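Local coordinates for cell division control protein 45 cdc45 putative (Entamoeba histolytica, PDB 6CC2), which probably serves in eukaryotic DNA replication as the Cdc45 component of the CMG (Cdc45-MCM-GINS) replicative helicase, at residues M260-H273 and F397-E409. Residues are numbered along the deposited sequence; the frame is centred on the assembly and turned at random. Where two conformers were deposited one is given.
Sequences MLLRHWTLYDSLFH and FAKCIESNKNLVE. With EDO (1,2-ethanediol), chain K.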
HETATM    1  N   MSE A 260      -4.804  13.163  -5.948  1.00 19.37           N
HETATM    2  CA  MSE A 260      -4.054  12.051  -6.538  1.00 17.09           C
HETATM    3  C   MSE A 260      -3.512  12.349  -7.918  1.00 16.26           C
HETATM    4  O   MSE A 260      -4.288  12.596  -8.870  1.00 17.87           O
HETATM    5  CB  MSE A 260      -4.990  10.796  -6.626  1.00 25.15           C
HETATM    6  CG  MSE A 260      -4.361   9.660  -7.390  1.00 41.92           C
HETATM    7 SE   MSE A 260      -5.529   8.074  -7.356  1.00 51.60          SE
HETATM    8  CE  MSE A 260      -7.181   8.803  -7.934  1.00 59.14           C
ATOM      9  N   LEU A 261      -2.182  12.343  -8.044  1.00 15.54           N
ATOM     10  CA  LEU A 261      -1.479  12.490  -9.310  1.00 15.52           C
ATOM     11  C   LEU A 261      -1.860  13.760 -10.075  1.00 17.26           C
ATOM     12  O   LEU A 261      -1.746  13.804 -11.291  1.00 16.69           O
ATOM     13  CB  LEU A 261      -1.698  11.254 -10.197  1.00 16.21           C
ATOM     14  CG  LEU A 261      -1.005   9.994  -9.688  1.00 18.77           C
ATOM     15  CD1 LEU A 261      -1.348   8.818 -10.613  1.00 19.95           C
ATOM     16  CD2 LEU A 261       0.494  10.165  -9.624  1.00 20.53           C
ATOM     17  N   LEU A 262      -2.270  14.807  -9.353  1.00 18.62           N
ATOM     18  CA  LEU A 262      -2.746  16.032  -9.988  1.00 18.48           C
ATOM     19  C   LEU A 262      -1.790  16.542 -11.069  1.00 16.67           C
ATOM     20  O   LEU A 262      -2.212  16.846 -12.182  1.00 16.38           O
ATOM     21  CB  LEU A 262      -2.965  17.093  -8.914  1.00 18.29           C
ATOM     22  CG  LEU A 262      -3.424  18.493  -9.367  1.00 21.16           C
ATOM     23  CD1 LEU A 262      -4.772  18.403 -10.051  1.00 20.76           C
ATOM     24  CD2 LEU A 262      -3.463  19.474  -8.206  1.00 24.17           C
ATOM     25  N   ARG A 263      -0.504  16.689 -10.752  1.00 16.64           N
ATOM     26  CA  ARG A 263       0.435  17.235 -11.715  1.00 18.61           C
ATOM     27  C   ARG A 263       0.575  16.362 -12.948  1.00 19.21           C
ATOM     28  O   ARG A 263       1.004  16.848 -13.991  1.00 19.60           O
ATOM     29  CB  ARG A 263       1.797  17.449 -11.052  1.00 21.12           C
ATOM     30  CG  ARG A 263       1.861  18.661 -10.140  1.00 20.22           C
ATOM     31  CD  ARG A 263       3.251  18.810  -9.485  1.00 21.71           C
ATOM     32  NE  ARG A 263       3.507  17.656  -8.619  1.00 21.06           N
ATOM     33  CZ  ARG A 263       3.019  17.530  -7.391  1.00 22.68           C
ATOM     34  NH1 ARG A 263       2.288  18.490  -6.842  1.00 24.32           N
ATOM     35  NH2 ARG A 263       3.275  16.432  -6.701  1.00 22.45           N
ATOM     36  N   HIS A 264       0.196  15.090 -12.860  1.00 17.21           N
ATOM     37  CA  HIS A 264       0.349  14.129 -13.951  1.00 18.15           C
ATOM     38  C   HIS A 264      -0.996  13.739 -14.547  1.00 20.91           C
ATOM     39  O   HIS A 264      -1.111  12.733 -15.263  1.00 21.20           O
ATOM     40  CB  HIS A 264       1.119  12.926 -13.411  1.00 19.68           C
ATOM     41  CG  HIS A 264       2.301  13.348 -12.605  1.00 20.30           C
ATOM     42  ND1 HIS A 264       3.419  13.921 -13.176  1.00 20.40           N
ATOM     43  CD2 HIS A 264       2.505  13.379 -11.267  1.00 19.12           C
ATOM     44  CE1 HIS A 264       4.268  14.257 -12.214  1.00 20.98           C
ATOM     45  NE2 HIS A 264       3.721  13.965 -11.053  1.00 20.72           N
ATOM     46  N   TRP A 265      -2.011  14.539 -14.290  1.00 19.89           N
ATOM     47  CA  TRP A 265      -3.376  14.224 -14.698  1.00 19.09           C
ATOM     48  C   TRP A 265      -4.041  15.533 -15.099  1.00 18.65           C
ATOM     49  O   TRP A 265      -3.395  16.407 -15.703  1.00 18.33           O
ATOM     50  CB  TRP A 265      -4.106  13.531 -13.554  1.00 19.12           C
ATOM     51  CG  TRP A 265      -5.220  12.627 -13.920  1.00 18.91           C
ATOM     52  CD1 TRP A 265      -5.801  12.471 -15.129  1.00 18.38           C
ATOM     53  CD2 TRP A 265      -5.863  11.688 -13.037  1.00 16.99           C
ATOM     54  NE1 TRP A 265      -6.788  11.502 -15.065  1.00 18.79           N
ATOM     55  CE2 TRP A 265      -6.849  11.022 -13.784  1.00 18.97           C
ATOM     56  CE3 TRP A 265      -5.701  11.369 -11.692  1.00 17.91           C
ATOM     57  CZ2 TRP A 265      -7.664  10.041 -13.233  1.00 20.42           C
ATOM     58  CZ3 TRP A 265      -6.514  10.402 -11.150  1.00 22.21           C
ATOM     59  CH2 TRP A 265      -7.478   9.747 -11.920  1.00 20.80           C
ATOM     60  N   THR A 266      -5.336  15.652 -14.802  1.00 17.99           N
ATOM     61  CA  THR A 266      -6.117  16.867 -15.011  1.00 18.63           C
ATOM     62  C   THR A 266      -6.775  17.241 -13.691  1.00 20.10           C
ATOM     63  O   THR A 266      -7.025  16.380 -12.848  1.00 18.07           O
ATOM     64  CB  THR A 266      -7.208  16.717 -16.067  1.00 19.10           C
ATOM     65  OG1 THR A 266      -8.252  15.846 -15.580  1.00 21.68           O
ATOM     66  CG2 THR A 266      -6.661  16.156 -17.390  1.00 20.74           C
ATOM     67  N   LEU A 267      -7.081  18.532 -13.517  1.00 20.31           N
ATOM     68  CA  LEU A 267      -7.789  18.946 -12.307  1.00 20.78           C
ATOM     69  C   LEU A 267      -9.104  18.198 -12.175  1.00 21.46           C
ATOM     70  O   LEU A 267      -9.442  17.688 -11.101  1.00 18.71           O
ATOM     71  CB  LEU A 267      -8.033  20.448 -12.339  1.00 23.56           C
ATOM     72  CG  LEU A 267      -8.996  20.972 -11.264  1.00 28.91           C
ATOM     73  CD1 LEU A 267      -8.495  20.644  -9.874  1.00 34.58           C
ATOM     74  CD2 LEU A 267      -9.214  22.485 -11.438  1.00 33.08           C
ATOM     75  N   TYR A 268      -9.854  18.112 -13.275  1.00 20.76           N
ATOM     76  CA  TYR A 268     -11.183  17.519 -13.259  1.00 22.88           C
ATOM     77  C   TYR A 268     -11.143  16.089 -12.756  1.00 23.87           C
ATOM     78  O   TYR A 268     -11.883  15.722 -11.840  1.00 22.57           O
ATOM     79  CB  TYR A 268     -11.762  17.582 -14.671  1.00 24.09           C
ATOM     80  CG  TYR A 268     -13.205  17.184 -14.808  1.00 26.08           C
ATOM     81  CD1 TYR A 268     -14.223  18.118 -14.656  1.00 26.78           C
ATOM     82  CD2 TYR A 268     -13.545  15.887 -15.115  1.00 27.21           C
ATOM     83  CE1 TYR A 268     -15.548  17.772 -14.799  1.00 29.56           C
ATOM     84  CE2 TYR A 268     -14.883  15.517 -15.257  1.00 31.11           C
ATOM     85  CZ  TYR A 268     -15.874  16.464 -15.094  1.00 33.39           C
ATOM     86  OH  TYR A 268     -17.189  16.109 -15.229  1.00 37.42           O
ATOM     87  N   ASP A 269     -10.283  15.262 -13.349  1.00 19.07           N
ATOM     88  CA  ASP A 269     -10.275  13.851 -13.015  1.00 19.40           C
ATOM     89  C   ASP A 269      -9.488  13.555 -11.750  1.00 21.37           C
ATOM     90  O   ASP A 269      -9.851  12.642 -11.008  1.00 19.92           O
ATOM     91  CB  ASP A 269      -9.728  13.067 -14.187  1.00 19.80           C
ATOM     92  CG  ASP A 269     -10.826  12.707 -15.188  1.00 31.03           C
ATOM     93  OD1 ASP A 269     -11.945  12.404 -14.732  1.00 35.02           O
ATOM     94  OD2 ASP A 269     -10.580  12.763 -16.399  1.00 36.86           O
ATOM     95  N   SER A 270      -8.444  14.331 -11.451  1.00 18.40           N
ATOM     96  CA  SER A 270      -7.734  14.106 -10.194  1.00 19.44           C
ATOM     97  C   SER A 270      -8.663  14.360  -9.020  1.00 19.82           C
ATOM     98  O   SER A 270      -8.735  13.573  -8.071  1.00 18.60           O
ATOM     99  CB  SER A 270      -6.493  14.993 -10.128  1.00 19.56           C
ATOM    100  OG  SER A 270      -5.823  14.823  -8.888  1.00 19.07           O
ATOM    101  N   LEU A 271      -9.396  15.466  -9.068  1.00 18.60           N
ATOM    102  CA  LEU A 271     -10.314  15.779  -7.978  1.00 18.30           C
ATOM    103  C   LEU A 271     -11.400  14.726  -7.838  1.00 21.68           C
ATOM    104  O   LEU A 271     -11.713  14.293  -6.727  1.00 21.85           O
ATOM    105  CB  LEU A 271     -10.939  17.159  -8.203  1.00 22.71           C
ATOM    106  CG  LEU A 271     -11.931  17.650  -7.162  1.00 26.74           C
ATOM    107  CD1 LEU A 271     -11.331  17.675  -5.780  1.00 30.73           C
ATOM    108  CD2 LEU A 271     -12.436  19.036  -7.558  1.00 27.26           C
ATOM    109  N   PHE A 272     -11.967  14.279  -8.956  1.00 21.54           N
ATOM    110  CA  PHE A 272     -13.073  13.320  -8.897  1.00 22.33           C
ATOM    111  C   PHE A 272     -12.625  11.968  -8.356  1.00 21.67           C
ATOM    112  O   PHE A 272     -13.435  11.249  -7.769  1.00 23.18           O
ATOM    113  CB  PHE A 272     -13.691  13.158 -10.287  1.00 21.39           C
ATOM    114  CG  PHE A 272     -15.029  12.443 -10.280  1.00 19.85           C
ATOM    115  CD1 PHE A 272     -16.187  13.128  -9.984  1.00 22.09           C
ATOM    116  CD2 PHE A 272     -15.097  11.100 -10.559  1.00 23.64           C
ATOM    117  CE1 PHE A 272     -17.401  12.482  -9.976  1.00 24.44           C
ATOM    118  CE2 PHE A 272     -16.323  10.434 -10.548  1.00 25.66           C
ATOM    119  CZ  PHE A 272     -17.467  11.134 -10.255  1.00 24.72           C
ATOM    120  N   HIS A 273     -11.364  11.603  -8.521  1.00 18.77           N
ATOM    121  CA  HIS A 273     -10.870  10.286  -8.124  1.00 20.53           C
ATOM    122  C   HIS A 273     -10.077  10.280  -6.822  1.00 21.58           C
ATOM    123  O   HIS A 273      -9.564   9.227  -6.429  1.00 23.31           O
ATOM    124  CB  HIS A 273     -10.036   9.700  -9.255  1.00 20.80           C
ATOM    125  CG  HIS A 273     -10.846   9.389 -10.473  1.00 21.87           C
ATOM    126  ND1 HIS A 273     -11.156  10.343 -11.425  1.00 22.12           N
ATOM    127  CD2 HIS A 273     -11.447   8.241 -10.883  1.00 23.00           C
ATOM    128  CE1 HIS A 273     -11.903   9.793 -12.367  1.00 23.72           C
ATOM    129  NE2 HIS A 273     -12.102   8.525 -12.059  1.00 23.20           N
ATOM    130  N   PHE A 397       2.091   6.085 -13.686  1.00 19.28           N
ATOM    131  CA  PHE A 397       1.017   7.069 -13.652  1.00 21.01           C
ATOM    132  C   PHE A 397      -0.156   6.598 -14.511  1.00 19.98           C
ATOM    133  O   PHE A 397      -1.318   6.661 -14.095  1.00 19.70           O
ATOM    134  CB  PHE A 397       1.494   8.431 -14.157  1.00 19.78           C
ATOM    135  CG  PHE A 397       2.595   9.063 -13.341  1.00 19.94           C
ATOM    136  CD1 PHE A 397       2.781   8.760 -12.004  1.00 20.00           C
ATOM    137  CD2 PHE A 397       3.454   9.984 -13.937  1.00 19.98           C
ATOM    138  CE1 PHE A 397       3.814   9.349 -11.287  1.00 18.94           C
ATOM    139  CE2 PHE A 397       4.472  10.579 -13.222  1.00 20.94           C
ATOM    140  CZ  PHE A 397       4.647  10.271 -11.886  1.00 19.27           C
ATOM    141  N   ALA A 398       0.143   6.095 -15.716  1.00 20.51           N
ATOM    142  CA  ALA A 398      -0.935   5.685 -16.620  1.00 20.95           C
ATOM    143  C   ALA A 398      -1.716   4.509 -16.053  1.00 20.43           C
ATOM    144  O   ALA A 398      -2.959   4.476 -16.143  1.00 21.15           O
ATOM    145  CB  ALA A 398      -0.368   5.325 -17.992  1.00 22.09           C
ATOM    146  N   LYS A 399      -1.009   3.522 -15.484  1.00 19.70           N
ATOM    147  CA  LYS A 399      -1.697   2.366 -14.923  1.00 19.92           C
ATOM    148  C   LYS A 399      -2.587   2.785 -13.755  1.00 20.76           C
ATOM    149  O   LYS A 399      -3.740   2.329 -13.641  1.00 18.94           O
ATOM    150  CB  LYS A 399      -0.696   1.312 -14.465  1.00 20.84           C
ATOM    151  CG  LYS A 399      -1.339   0.008 -14.011  1.00 21.53           C
ATOM    152  CD  LYS A 399      -0.269  -1.041 -13.612  1.00 21.35           C
ATOM    153  CE  LYS A 399      -0.922  -2.340 -13.145  1.00 20.08           C
ATOM    154  NZ  LYS A 399       0.101  -3.359 -12.739  1.00 23.56           N
ATOM    155  N   CYS A 400      -2.073   3.665 -12.892  1.00 19.22           N
ATOM    156  CA  CYS A 400      -2.854   4.147 -11.761  1.00 18.40           C
ATOM    157  C   CYS A 400      -4.086   4.909 -12.230  1.00 17.35           C
ATOM    158  O   CYS A 400      -5.180   4.740 -11.689  1.00 16.43           O
ATOM    159  CB  CYS A 400      -1.951   5.037 -10.879  1.00 19.27           C
ATOM    160  SG  CYS A 400      -2.707   5.575  -9.374  1.00 21.26           S
ATOM    161  N   ILE A 401      -3.912   5.790 -13.211  1.00 15.72           N
ATOM    162  CA  ILE A 401      -5.022   6.586 -13.712  1.00 18.91           C
ATOM    163  C   ILE A 401      -6.089   5.690 -14.330  1.00 20.94           C
ATOM    164  O   ILE A 401      -7.282   5.820 -14.042  1.00 19.19           O
ATOM    165  CB  ILE A 401      -4.510   7.630 -14.717  1.00 21.29           C
ATOM    166  CG1 ILE A 401      -3.819   8.777 -13.958  1.00 19.74           C
ATOM    167  CG2 ILE A 401      -5.647   8.144 -15.582  1.00 21.88           C
ATOM    168  CD1 ILE A 401      -3.043   9.728 -14.856  1.00 20.74           C
ATOM    169  N   GLU A 402      -5.673   4.769 -15.193  1.00 19.85           N
ATOM    170  CA  GLU A 402      -6.626   3.883 -15.842  1.00 24.87           C
ATOM    171  C   GLU A 402      -7.382   3.027 -14.825  1.00 20.44           C
ATOM    172  O   GLU A 402      -8.610   2.882 -14.924  1.00 21.84           O
ATOM    173  CB  GLU A 402      -5.909   2.987 -16.855  1.00 46.25           C
ATOM    174  CG  GLU A 402      -6.842   2.044 -17.598  1.00 86.12           C
ATOM    175  CD  GLU A 402      -6.125   1.205 -18.634  1.00119.89           C
ATOM    176  OE1 GLU A 402      -4.888   1.332 -18.751  1.00131.30           O
ATOM    177  OE2 GLU A 402      -6.798   0.416 -19.332  1.00131.73           O
ATOM    178  N   SER A 403      -6.668   2.452 -13.853  0.52 19.31           N
ATOM    179  CA  SER A 403      -7.325   1.602 -12.862  0.52 20.99           C
ATOM    180  C   SER A 403      -8.344   2.399 -12.063  0.52 18.95           C
ATOM    181  O   SER A 403      -9.472   1.949 -11.848  0.52 19.37           O
ATOM    182  CB  SER A 403      -6.289   0.963 -11.938  0.52 22.34           C
ATOM    183  OG  SER A 403      -5.425   0.089 -12.660  0.52 28.38           O
ATOM    184  N   ASN A 404      -7.961   3.582 -11.590  1.00 18.62           N
ATOM    185  CA  ASN A 404      -8.877   4.369 -10.785  1.00 18.57           C
ATOM    186  C   ASN A 404     -10.084   4.843 -11.594  1.00 19.04           C
ATOM    187  O   ASN A 404     -11.199   4.885 -11.066  1.00 19.19           O
ATOM    188  CB  ASN A 404      -8.126   5.534 -10.137  1.00 18.84           C
ATOM    189  CG  ASN A 404      -7.431   5.114  -8.852  1.00 23.66           C
ATOM    190  OD1 ASN A 404      -8.058   5.041  -7.795  1.00 23.00           O
ATOM    191  ND2 ASN A 404      -6.161   4.791  -8.944  1.00 22.28           N
ATOM    192  N   LYS A 405      -9.914   5.163 -12.886  1.00 19.06           N
ATOM    193  CA  LYS A 405     -11.072   5.535 -13.692  1.00 20.29           C
ATOM    194  C   LYS A 405     -12.048   4.368 -13.812  1.00 19.95           C
ATOM    195  O   LYS A 405     -13.264   4.555 -13.728  1.00 23.14           O
ATOM    196  CB  LYS A 405     -10.619   6.014 -15.066  1.00 21.87           C
ATOM    197  CG  LYS A 405      -9.949   7.392 -14.995  1.00 25.78           C
ATOM    198  CD  LYS A 405      -9.260   7.776 -16.298  1.00 36.43           C
ATOM    199  CE  LYS A 405     -10.233   8.174 -17.357  1.00 45.78           C
ATOM    200  NZ  LYS A 405      -9.518   8.773 -18.523  1.00 51.11           N
ATOM    201  N   ASN A 406     -11.523   3.156 -14.003  0.57 20.25           N
ATOM    202  CA  ASN A 406     -12.379   1.984 -14.130  0.57 22.18           C
ATOM    203  C   ASN A 406     -13.059   1.644 -12.807  0.57 22.83           C
ATOM    204  O   ASN A 406     -14.264   1.337 -12.778  0.57 25.40           O
ATOM    205  CB  ASN A 406     -11.550   0.797 -14.624  0.57 24.77           C
ATOM    206  CG  ASN A 406     -12.388  -0.430 -14.870  0.57 33.60           C
ATOM    207  OD1 ASN A 406     -13.573  -0.335 -15.188  0.57 48.07           O
ATOM    208  ND2 ASN A 406     -11.776  -1.600 -14.718  0.57 35.06           N
ATOM    209  N   LEU A 407     -12.303   1.679 -11.711  1.00 20.20           N
ATOM    210  CA  LEU A 407     -12.843   1.278 -10.412  1.00 19.81           C
ATOM    211  C   LEU A 407     -13.895   2.263  -9.913  1.00 20.29           C
ATOM    212  O   LEU A 407     -14.965   1.853  -9.442  1.00 20.76           O
ATOM    213  CB  LEU A 407     -11.711   1.147  -9.402  1.00 19.82           C
ATOM    214  CG  LEU A 407     -10.755   0.000  -9.670  1.00 24.17           C
ATOM    215  CD1 LEU A 407      -9.512   0.140  -8.802  1.00 26.41           C
ATOM    216  CD2 LEU A 407     -11.463  -1.334  -9.416  1.00 26.13           C
ATOM    217  N   VAL A 408     -13.612   3.568 -10.002  1.00 20.99           N
ATOM    218  CA  VAL A 408     -14.568   4.571  -9.527  1.00 23.04           C
ATOM    219  C   VAL A 408     -15.859   4.492 -10.329  1.00 26.30           C
ATOM    220  O   VAL A 408     -16.965   4.489  -9.768  1.00 28.16           O
ATOM    221  CB  VAL A 408     -13.941   5.977  -9.585  1.00 24.89           C
ATOM    222  CG1 VAL A 408     -15.037   7.056  -9.420  1.00 29.66           C
ATOM    223  CG2 VAL A 408     -12.896   6.125  -8.530  1.00 24.29           C
ATOM    224  N   GLU A 409     -15.742   4.394 -11.655  1.00 25.81           N
ATOM    225  CA  GLU A 409     -16.938   4.309 -12.490  1.00 29.92           C
ATOM    226  C   GLU A 409     -17.793   3.104 -12.105  1.00 28.33           C
ATOM    227  O   GLU A 409     -19.007   3.225 -11.884  1.00 29.61           O
ATOM    228  CB  GLU A 409     -16.540   4.238 -13.963  1.00 37.20           C
ATOM    229  CG  GLU A 409     -17.726   4.075 -14.919  1.00 55.96           C
ATOM    230  CD  GLU A 409     -17.297   4.008 -16.372  1.00 67.95           C
ATOM    231  OE1 GLU A 409     -17.402   5.039 -17.068  1.00 71.06           O
ATOM    232  OE2 GLU A 409     -16.845   2.927 -16.809  1.00 71.33           O
TER
HETATM  233  C1  EDO K 610      -0.668  21.832  -6.363  1.00 72.95           C
HETATM  234  O1  EDO K 610      -0.223  23.187  -6.230  1.00 75.82           O
HETATM  235  C2  EDO K 610       0.056  21.176  -7.534  1.00 70.22           C
HETATM  236  O2  EDO K 610       1.473  21.297  -7.358  1.00 67.99           O
HETATM  237  O   HOH W   1      -8.437  11.326 -17.481  1.00 39.00           O
HETATM  238  O   HOH W   2      -9.982   6.536  -6.695  1.00 25.26           O
HETATM  239  O   HOH W   3     -14.100   7.200 -13.480  1.00 27.33           O
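H264, W265 and H273 meet F397, I401 and N404 where a loop and the short helix 267-273 pack on part of helix 393-417; the axes of 267-273 and 397-409 approach to 10.8 Å, their N-to-C directions 59° apart. No direct hydrogen bond joins the segments, so ring faces, aliphatic branches and water do the work. The H264 imidazole lies on the F397 phenyl as an offset stack, centroids 4.2 Å apart and planes inclined by 19°, while L261 CD2 touches F397 CD1 at 3.6 Å. I401 lays CG1 over one face of W265, 3.8 Å from the centroid of the six-membered ring, and D269 CB lies over the other. With CG beside its backbone N, H273 gives ND1 to D269 O at 2.7 Å, which fixes the ring's rotation and turns CD2 toward V408 CG2, 3.5 Å away. N404 is likewise tethered through ND2 to C400 O, R275 also holds its OD1, and the selenium of M260 (selenomethionine) packs on its amide. Three waters link the segments; one takes W265 NE1 and K405 NZ and donates to D269 OD2. The chemistry implies an interface fitted by shape, in which D269, water-linked to K405 without a salt bridge, would favour the charged lysine.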